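Local coordinates for protein mucin-like protocadherin (Homo sapiens, PDB 6OAE) that probably forms calcium-dependent heterophilic adhesion complexes with CDHR2 between neighbouring microvilli, here represented by its first two extracellular cadherin repeats, at residues A[6-11]-A[24-29]; A[70-75]-A[84-89]; A[98-103]-A[195-200]. All blocks are in the same frame, centred on the assembly; numbering follows the deposited sequence. Where two conformers were deposited one is given.

How the contacts relate
Contacts 1 and 2 belong to the first cadherin repeat and lie about 9 Å apart, centre to centre; contact 3 sits in the second repeat, on the opposite side of the chain's centre. Contact 2 is the buried one, a regular antiparallel strand pair with an apolar face turned inward. Contacts 1 and 3 are partly buried, each pairing an irregular chain section with a strand, and each uses a bridging water where direct backbone bonding lapses. Contact 1 is pinned to contact 2 by the Cys-6–Cys-74 disulfide, and Asp-11 probably bonds to Phe-87. Contact 3 relies on two phenylalanine rings packed against Ala-197, one of them also against Ala-195, close to the calcium-binding linker between the repeats.

Contact 1 of 3, residues A[6-11]-A[24-29]; sequences CSVNKD and PLVDIH
With chi1 at 74°, Val-26 wedges CG1 between its backbone N and carbonyl carbon and carries CG2 round to face Val-8, Asn-9 and Lys-10; Val-8, at chi1 -63°, keeps CG1 beside its own N, next to Ile-28. Val-26 CG2 approaches Val-8 CB to 4.0 Å and Asn-9 OD1 to 3.5 Å, the Asn-9 side chain sliding past it in the opposite direction. Val-8 and Ile-28 run side by side, pointing the same way, with Val-8 CG1 4.1 Å from Ile-28 CG1. Direct backbone pairing is confined to one antiparallel bridge: Ser-7 N donates to His-29 O (3.0 Å), and His-29 N returns a bond to Ser-7 O (2.8 Å). His-29 O also receives a CA-H...O contact from Cys-6 CA at 3.1 Å. Farther along, a water takes over, accepting from Asn-9 N (2.8 Å) and donating to Asn-9 OD1 and to Asp-27 O (2.7 Å). Cys-6 is tied by its disulfide to Cys-74, Ile-28 packs on Ile-49, and Asp-11 turns to backbone bonding with Phe-87. This path is consistent with the split first strand of cadherin repeats, whose early part pairs with one sheet and whose later part, 12-16, with the other. The chemistry implies a seam held by two direct bonds at the Ser-7/His-29 end and a three-bonded water next to Asp-27, with Val-8 packed on Ile-28 and Val-26 along one side.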
loop_
_atom_site.group_PDB
_atom_site.type_symbol
_atom_site.label_atom_id
_atom_site.label_comp_id
_atom_site.label_asym_id
_atom_site.label_seq_id
_atom_site.Cartn_x
_atom_site.Cartn_y
_atom_site.Cartn_z
ATOM N N CYS A 6 37.380 0.689 13.568
ATOM C CA CYS A 6 35.936 0.633 13.894
ATOM C C CYS A 6 35.299 -0.545 13.171
ATOM O O CYS A 6 35.674 -0.768 12.023
ATOM C CB CYS A 6 35.191 1.860 13.410
ATOM S SG CYS A 6 35.193 3.218 14.597
ATOM N N SER A 7 34.368 -1.233 13.829
ATOM C CA SER A 7 33.589 -2.349 13.254
ATOM C C SER A 7 32.200 -2.434 13.903
ATOM O O SER A 7 31.978 -1.870 15.017
ATOM C CB SER A 7 34.328 -3.651 13.386
ATOM O OG SER A 7 34.512 -3.997 14.747
ATOM N N VAL A 8 31.311 -3.098 13.188
ATOM C CA VAL A 8 29.985 -3.574 13.644
ATOM C C VAL A 8 29.905 -5.034 13.204
ATOM O O VAL A 8 30.476 -5.359 12.118
ATOM C CB VAL A 8 28.842 -2.711 13.080
ATOM C CG1 VAL A 8 28.959 -1.286 13.583
ATOM C CG2 VAL A 8 28.768 -2.724 11.545
ATOM N N ASN A 9 29.254 -5.868 14.002
ATOM C CA ASN A 9 29.057 -7.315 13.721
ATOM C C ASN A 9 27.884 -7.489 12.751
ATOM O O ASN A 9 27.759 -8.561 12.200
ATOM C CB ASN A 9 28.848 -8.121 15.004
ATOM C CG ASN A 9 27.461 -7.994 15.600
ATOM O OD1 ASN A 9 26.902 -6.897 15.696
ATOM N ND2 ASN A 9 26.894 -9.114 16.024
ATOM N N LYS A 10 27.055 -6.462 12.565
ATOM C CA LYS A 10 25.848 -6.538 11.697
ATOM C C LYS A 10 25.600 -5.150 11.122
ATOM O O LYS A 10 25.727 -4.184 11.862
ATOM C CB LYS A 10 24.656 -7.067 12.499
ATOM C CG LYS A 10 23.384 -7.266 11.690
ATOM C CD LYS A 10 22.243 -7.849 12.485
ATOM C CE LYS A 10 20.953 -7.807 11.693
ATOM N NZ LYS A 10 19.810 -8.402 12.419
ATOM N N ASP A 11 25.298 -5.054 9.833
ATOM C CA ASP A 11 25.123 -3.724 9.200
ATOM C C ASP A 11 23.906 -3.688 8.285
ATOM O O ASP A 11 23.674 -2.616 7.710
ATOM C CB ASP A 11 26.427 -3.285 8.531
ATOM C CG ASP A 11 26.916 -4.152 7.391
ATOM O OD1 ASP A 11 26.164 -5.048 6.968
ATOM O OD2 ASP A 11 28.060 -3.909 6.931
ATOM N N PRO A 24 19.019 -0.476 20.982
ATOM C CA PRO A 24 20.049 -0.304 19.957
ATOM C C PRO A 24 19.932 -1.301 18.798
ATOM O O PRO A 24 19.532 -2.433 19.016
ATOM C CB PRO A 24 21.381 -0.503 20.706
ATOM C CG PRO A 24 21.035 -1.024 22.081
ATOM C CD PRO A 24 19.567 -0.786 22.308
ATOM N N LEU A 25 20.274 -0.861 17.582
ATOM C CA LEU A 25 20.431 -1.762 16.404
ATOM C C LEU A 25 21.742 -2.503 16.537
ATOM O O LEU A 25 21.793 -3.703 16.216
ATOM C CB LEU A 25 20.466 -0.959 15.097
ATOM C CG LEU A 25 19.197 -0.214 14.733
ATOM C CD1 LEU A 25 19.433 0.649 13.493
ATOM C CD2 LEU A 25 18.046 -1.189 14.525
ATOM N N VAL A 26 22.787 -1.816 16.969
ATOM C CA VAL A 26 24.129 -2.444 16.969
ATOM C C VAL A 26 25.098 -1.660 17.853
ATOM O O VAL A 26 25.003 -0.430 17.928
ATOM C CB VAL A 26 24.631 -2.596 15.516
ATOM C CG1 VAL A 26 25.059 -1.278 14.893
ATOM C CG2 VAL A 26 25.736 -3.627 15.408
ATOM N N ASP A 27 26.002 -2.396 18.479
ATOM C CA ASP A 27 27.181 -1.857 19.196
ATOM C C ASP A 27 28.250 -1.531 18.143
ATOM O O ASP A 27 28.491 -2.350 17.233
ATOM C CB ASP A 27 27.631 -2.831 20.281
ATOM C CG ASP A 27 26.648 -2.970 21.444
ATOM O OD1 ASP A 27 25.490 -2.489 21.340
ATOM O OD2 ASP A 27 27.040 -3.553 22.452
ATOM N N ILE A 28 28.838 -0.356 18.228
ATOM C CA ILE A 28 29.949 0.059 17.339
ATOM C C ILE A 28 31.222 -0.171 18.142
ATOM O O ILE A 28 31.348 0.422 19.235
ATOM C CB ILE A 28 29.792 1.510 16.873
ATOM C CG1 ILE A 28 28.416 1.749 16.232
ATOM C CG2 ILE A 28 30.939 1.907 15.932
ATOM C CD1 ILE A 28 28.020 3.201 16.161
ATOM N N HIS A 29 32.095 -1.033 17.642
ATOM C CA HIS A 29 33.440 -1.264 18.233
ATOM C C HIS A 29 34.323 -0.101 17.789
ATOM O O HIS A 29 34.540 0.039 16.555
ATOM C CB HIS A 29 34.035 -2.627 17.858
ATOM C CG HIS A 29 35.477 -2.734 18.238
ATOM N ND1 HIS A 29 35.890 -2.794 19.557
ATOM C CD2 HIS A 29 36.600 -2.757 17.485
ATOM C CE1 HIS A 29 37.206 -2.865 19.597
ATOM N NE2 HIS A 29 37.665 -2.844 18.337
HETATM O O HOH W 1 28.776 -4.960 16.638
#

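Contact 2 of 3, residues A[70-75]-A[84-89]; sequences AQLLCQ and LRVFVS
Ala-70 with Val-86 and Leu-72 with Leu-84 form two antiparallel hydrogen-bonded pairs on either side of the non-hydrogen-bonded pair Gln-71 and Arg-85, the strand axes passing 4.9 Å apart at 156°. All four backbone bonds are short and fairly straight, from Ala-70 N to Val-86 O at 2.8 Å up to Val-86 N to Ala-70 O at 3.0 Å. On one face of the sheet the apolar groups meet. Leu-72 CB lies 3.9 Å from Leu-84 CB, the two side chains slanting across each other, while Leu-72 CD1 extends diagonally to within 4.3 Å of Val-86 CG2. Ala-70 CB faces Val-86 CB at 4.2 Å. This layer continues onto Phe-47 and Ile-49 of the opposing sheet, which touch Ala-70 and Leu-72. On the other face the cross-strand pair is polar. Gln-71 extends, its CG set opposite the backbone N (chi1 177°), and Arg-85 bends at chi2 to lie alongside it, bringing NE 4.1 Å from Gln-71 CG. Their amide and guanidinium do not bond each other; both donate to Gln-83 OE1, Gln-71 OE1 accepts from Leu-41 N, and Arg-85 NH1 makes a salt bridge with Glu-69. One acceptor thus steadies two polar ends. Strands 67-76 and 79-91 form the F-G hairpin at the centre of the A-G-F-C sheet in the Greek-key beta sandwich of a cadherin repeat.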
loop_
_atom_site.group_PDB
_atom_site.type_symbol
_atom_site.label_atom_id
_atom_site.label_comp_id
_atom_site.label_asym_id
_atom_site.label_seq_id
_atom_site.Cartn_x
_atom_site.Cartn_y
_atom_site.Cartn_z
ATOM N N ALA A 70 22.751 4.877 7.541
ATOM C CA ALA A 70 23.580 5.551 8.549
ATOM C C ALA A 70 25.016 5.491 8.051
ATOM O O ALA A 70 25.477 4.370 7.726
ATOM C CB ALA A 70 23.446 4.898 9.893
ATOM N N GLN A 71 25.671 6.650 7.980
ATOM C CA GLN A 71 27.124 6.752 7.664
ATOM C C GLN A 71 27.825 6.933 8.996
ATOM O O GLN A 71 27.577 7.960 9.643
ATOM C CB GLN A 71 27.376 7.900 6.689
ATOM C CG GLN A 71 28.854 8.103 6.372
ATOM C CD GLN A 71 29.092 9.325 5.521
ATOM O OE1 GLN A 71 28.441 10.356 5.681
ATOM N NE2 GLN A 71 30.039 9.213 4.606
ATOM N N LEU A 72 28.624 5.963 9.412
ATOM C CA LEU A 72 29.378 6.012 10.680
ATOM C C LEU A 72 30.771 6.502 10.325
ATOM O O LEU A 72 31.441 5.791 9.560
ATOM C CB LEU A 72 29.444 4.639 11.350
ATOM C CG LEU A 72 28.133 3.860 11.452
ATOM C CD1 LEU A 72 28.264 2.751 12.470
ATOM C CD2 LEU A 72 26.968 4.764 11.790
ATOM N N LEU A 73 31.146 7.665 10.850
ATOM C CA LEU A 73 32.459 8.311 10.631
ATOM C C LEU A 73 33.296 8.027 11.862
ATOM O O LEU A 73 32.897 8.470 12.949
ATOM C CB LEU A 73 32.281 9.820 10.427
ATOM C CG LEU A 73 31.476 10.267 9.209
ATOM C CD1 LEU A 73 31.470 11.788 9.109
ATOM C CD2 LEU A 73 32.004 9.670 7.915
ATOM N N CYS A 74 34.411 7.311 11.702
ATOM C CA CYS A 74 35.321 6.954 12.816
ATOM C C CYS A 74 36.556 7.848 12.766
ATOM O O CYS A 74 37.448 7.574 11.958
ATOM C CB CYS A 74 35.650 5.480 12.764
ATOM S SG CYS A 74 34.253 4.504 13.363
ATOM N N GLN A 75 36.574 8.875 13.613
ATOM C CA GLN A 75 37.576 9.971 13.598
ATOM C C GLN A 75 38.512 9.842 14.803
ATOM O O GLN A 75 38.089 9.263 15.821
ATOM C CB GLN A 75 36.851 11.315 13.599
ATOM C CG GLN A 75 35.840 11.470 12.463
ATOM C CD GLN A 75 35.212 12.842 12.419
ATOM O OE1 GLN A 75 35.526 13.717 13.223
ATOM N NE2 GLN A 75 34.309 13.042 11.473
ATOM N N LEU A 84 31.892 3.380 8.019
ATOM C CA LEU A 84 31.037 2.174 7.941
ATOM C C LEU A 84 29.672 2.623 7.415
ATOM O O LEU A 84 29.326 3.779 7.622
ATOM C CB LEU A 84 30.926 1.581 9.348
ATOM C CG LEU A 84 32.008 0.615 9.827
ATOM C CD1 LEU A 84 33.384 0.924 9.301
ATOM C CD2 LEU A 84 32.033 0.560 11.346
ATOM N N ARG A 85 28.940 1.747 6.733
ATOM C CA ARG A 85 27.521 1.985 6.381
ATOM C C ARG A 85 26.665 0.967 7.128
ATOM O O ARG A 85 27.081 -0.213 7.269
ATOM C CB ARG A 85 27.256 1.885 4.874
ATOM C CG ARG A 85 28.120 2.810 4.030
ATOM C CD ARG A 85 28.113 4.262 4.498
ATOM N NE ARG A 85 29.125 4.993 3.751
ATOM C CZ ARG A 85 28.944 5.462 2.523
ATOM N NH1 ARG A 85 27.780 5.296 1.912
ATOM N NH2 ARG A 85 29.922 6.107 1.908
ATOM N N VAL A 86 25.511 1.419 7.586
ATOM C CA VAL A 86 24.437 0.540 8.113
ATOM C C VAL A 86 23.175 0.844 7.330
ATOM O O VAL A 86 22.837 2.053 7.185
ATOM C CB VAL A 86 24.196 0.727 9.611
ATOM C CG1 VAL A 86 22.952 -0.055 10.048
ATOM C CG2 VAL A 86 25.421 0.341 10.418
ATOM N N PHE A 87 22.504 -0.202 6.852
ATOM C CA PHE A 87 21.224 -0.102 6.123
ATOM C C PHE A 87 20.092 -0.684 6.960
ATOM O O PHE A 87 20.227 -1.803 7.473
ATOM C CB PHE A 87 21.336 -0.828 4.790
ATOM C CG PHE A 87 22.129 -0.072 3.752
ATOM C CD1 PHE A 87 22.809 1.101 4.051
ATOM C CD2 PHE A 87 22.213 -0.543 2.461
ATOM C CE1 PHE A 87 23.515 1.779 3.071
ATOM C CE2 PHE A 87 22.918 0.143 1.487
ATOM C CZ PHE A 87 23.561 1.302 1.795
ATOM N N VAL A 88 19.009 0.071 7.070
ATOM C CA VAL A 88 17.722 -0.454 7.582
ATOM C C VAL A 88 16.799 -0.589 6.375
ATOM O O VAL A 88 16.400 0.435 5.799
ATOM C CB VAL A 88 17.099 0.406 8.684
ATOM C CG1 VAL A 88 15.766 -0.184 9.117
ATOM C CG2 VAL A 88 18.027 0.558 9.877
ATOM N N SER A 89 16.504 -1.818 6.011
ATOM C CA SER A 89 15.518 -2.163 4.983
ATOM C C SER A 89 14.148 -2.194 5.669
ATOM O O SER A 89 13.947 -3.047 6.542
ATOM C CB SER A 89 15.871 -3.450 4.340
ATOM O OG SER A 89 14.860 -3.810 3.426
#

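Contact 3 of 3, residues A[98-103]-A[195-200]; sequences PEFPFK and ATATLV
Aromatic contacts carry most of this meeting, with Phe-100 and Phe-102 both set against Ala-197. Ala-197 CB makes an off-centre CH-pi contact with the Phe-100 ring, 4.2 Å from its centroid and 29° off the normal. Phe-102 meets the same methyl from a direction roughly at right angles, its CE2 lying 3.4 Å from Ala-197 CB. Phe-100 CD2 also reaches Ala-195 CB at 4.0 Å, while the ring turns its edge to Ala-195 O. Phe-102 holds CG between its backbone N and carbonyl carbon (chi1 60°), which swings the ring back toward strand 195-200, where CE2 comes 3.9 Å from Leu-199 CD2. Phe-100 CB sits above the rim of one Phe-102 face, and Lys-105 adds a cation-pi contact to that ring. Beyond the two segments, Phe-100 continues into the interior against Tyr-138, Leu-179 and Val-181.

Polar contacts run along the backbone. Thr-198 N donates to Lys-103 O at 2.8 Å, and Ala-197 CA makes a bent, weak CA-H...O contact with that oxygen at 3.1 Å. A water donates to both Phe-102 O and Thr-196 O, spanning the separation just before the direct bond. Pro-98 O rests 3.3 Å from Ala-195 CB, and the proline side chain is about 5 Å from a calcium ion. Pro-98 and Phe-100 end the cadherin DXNDNAPXF linker motif, whose Asn-94 and Asn-96 ligate calcium; from there the chain enters the parallel A-G strand pairing of the second repeat's beta sandwich.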
loop_
_atom_site.group_PDB
_atom_site.type_symbol
_atom_site.label_atom_id
_atom_site.label_comp_id
_atom_site.label_asym_id
_atom_site.label_seq_id
_atom_site.Cartn_x
_atom_site.Cartn_y
_atom_site.Cartn_z
ATOM N N PRO A 98 -8.104 0.334 0.941
ATOM C CA PRO A 98 -8.445 0.791 -0.399
ATOM C C PRO A 98 -9.587 1.800 -0.250
ATOM O O PRO A 98 -10.374 1.703 0.674
ATOM C CB PRO A 98 -8.847 -0.487 -1.158
ATOM C CG PRO A 98 -9.310 -1.435 -0.055
ATOM C CD PRO A 98 -8.487 -1.064 1.167
ATOM N N GLU A 99 -9.620 2.773 -1.155
ATOM C CA GLU A 99 -10.635 3.839 -1.159
ATOM C C GLU A 99 -11.155 4.005 -2.576
ATOM O O GLU A 99 -10.327 4.089 -3.495
ATOM C CB GLU A 99 -10.018 5.148 -0.674
ATOM C CG GLU A 99 -9.653 5.129 0.789
ATOM C CD GLU A 99 -8.782 6.297 1.224
ATOM O OE1 GLU A 99 -8.746 7.302 0.497
ATOM O OE2 GLU A 99 -8.143 6.181 2.286
ATOM N N PHE A 100 -12.473 4.025 -2.729
ATOM C CA PHE A 100 -13.136 4.407 -3.992
ATOM C C PHE A 100 -13.160 5.925 -4.038
ATOM O O PHE A 100 -13.309 6.546 -2.988
ATOM C CB PHE A 100 -14.562 3.893 -4.053
ATOM C CG PHE A 100 -14.705 2.407 -4.240
ATOM C CD1 PHE A 100 -14.346 1.813 -5.445
ATOM C CD2 PHE A 100 -15.236 1.615 -3.227
ATOM C CE1 PHE A 100 -14.509 0.449 -5.631
ATOM C CE2 PHE A 100 -15.394 0.248 -3.416
ATOM C CZ PHE A 100 -15.038 -0.326 -4.615
ATOM N N PRO A 101 -12.984 6.558 -5.218
ATOM C CA PRO A 101 -13.197 8.012 -5.347
ATOM C C PRO A 101 -14.674 8.472 -5.423
ATOM O O PRO A 101 -14.909 9.637 -5.729
ATOM C CB PRO A 101 -12.413 8.304 -6.631
ATOM C CG PRO A 101 -12.602 7.057 -7.477
ATOM C CD PRO A 101 -12.495 5.935 -6.463
ATOM N N PHE A 102 -15.641 7.591 -5.126
ATOM C CA PHE A 102 -17.095 7.884 -5.062
ATOM C C PHE A 102 -17.744 7.028 -3.979
ATOM O O PHE A 102 -17.156 5.954 -3.617
ATOM C CB PHE A 102 -17.755 7.599 -6.423
ATOM C CG PHE A 102 -17.604 6.168 -6.879
ATOM C CD1 PHE A 102 -16.437 5.741 -7.501
ATOM C CD2 PHE A 102 -18.614 5.247 -6.664
ATOM C CE1 PHE A 102 -16.285 4.419 -7.899
ATOM C CE2 PHE A 102 -18.461 3.928 -7.074
ATOM C CZ PHE A 102 -17.303 3.524 -7.691
ATOM N N LYS A 103 -18.920 7.449 -3.499
ATOM C CA LYS A 103 -19.736 6.711 -2.499
ATOM C C LYS A 103 -20.890 6.000 -3.215
ATOM O O LYS A 103 -21.037 4.781 -3.067
ATOM C CB LYS A 103 -20.300 7.658 -1.441
ATOM C CG LYS A 103 -19.269 8.422 -0.623
ATOM C CD LYS A 103 -19.896 9.579 0.173
ATOM C CE LYS A 103 -18.863 10.465 0.830
ATOM N NZ LYS A 103 -18.121 9.717 1.866
ATOM N N ALA A 195 -13.587 -1.495 1.337
ATOM C CA ALA A 195 -14.322 -0.267 1.003
ATOM C C ALA A 195 -15.552 -0.694 0.193
ATOM O O ALA A 195 -15.518 -1.778 -0.457
ATOM C CB ALA A 195 -13.440 0.686 0.255
ATOM N N THR A 196 -16.615 0.101 0.275
ATOM C CA THR A 196 -17.913 -0.192 -0.362
ATOM C C THR A 196 -18.364 1.074 -1.081
ATOM O O THR A 196 -18.020 2.176 -0.633
ATOM C CB THR A 196 -18.955 -0.692 0.650
ATOM O OG1 THR A 196 -19.409 0.422 1.403
ATOM C CG2 THR A 196 -18.442 -1.734 1.609
ATOM N N ALA A 197 -19.060 0.900 -2.187
ATOM C CA ALA A 197 -19.681 1.991 -2.958
ATOM C C ALA A 197 -20.952 1.420 -3.586
ATOM O O ALA A 197 -21.079 0.182 -3.627
ATOM C CB ALA A 197 -18.722 2.527 -3.971
ATOM N N THR A 198 -21.866 2.290 -4.003
ATOM C CA THR A 198 -23.143 1.909 -4.660
ATOM C C THR A 198 -23.032 2.288 -6.146
ATOM O O THR A 198 -22.471 3.368 -6.467
ATOM C CB THR A 198 -24.339 2.502 -3.893
ATOM O OG1 THR A 198 -24.465 1.855 -2.618
ATOM C CG2 THR A 198 -25.652 2.320 -4.615
ATOM N N LEU A 199 -23.494 1.402 -7.033
ATOM C CA LEU A 199 -23.581 1.645 -8.487
ATOM C C LEU A 199 -25.051 1.581 -8.853
ATOM O O LEU A 199 -25.698 0.590 -8.502
ATOM C CB LEU A 199 -22.837 0.581 -9.295
ATOM C CG LEU A 199 -21.327 0.532 -9.129
ATOM C CD1 LEU A 199 -20.776 -0.616 -9.951
ATOM C CD2 LEU A 199 -20.708 1.849 -9.547
ATOM N N VAL A 200 -25.530 2.595 -9.539
ATOM C CA VAL A 200 -26.930 2.661 -10.028
ATOM C C VAL A 200 -26.857 2.635 -11.555
ATOM O O VAL A 200 -26.266 3.573 -12.137
ATOM C CB VAL A 200 -27.635 3.905 -9.483
ATOM C CG1 VAL A 200 -29.024 4.038 -10.059
ATOM C CG2 VAL A 200 -27.683 3.894 -7.959
HETATM O O HOH W 2 -16.961 4.663 -1.170
#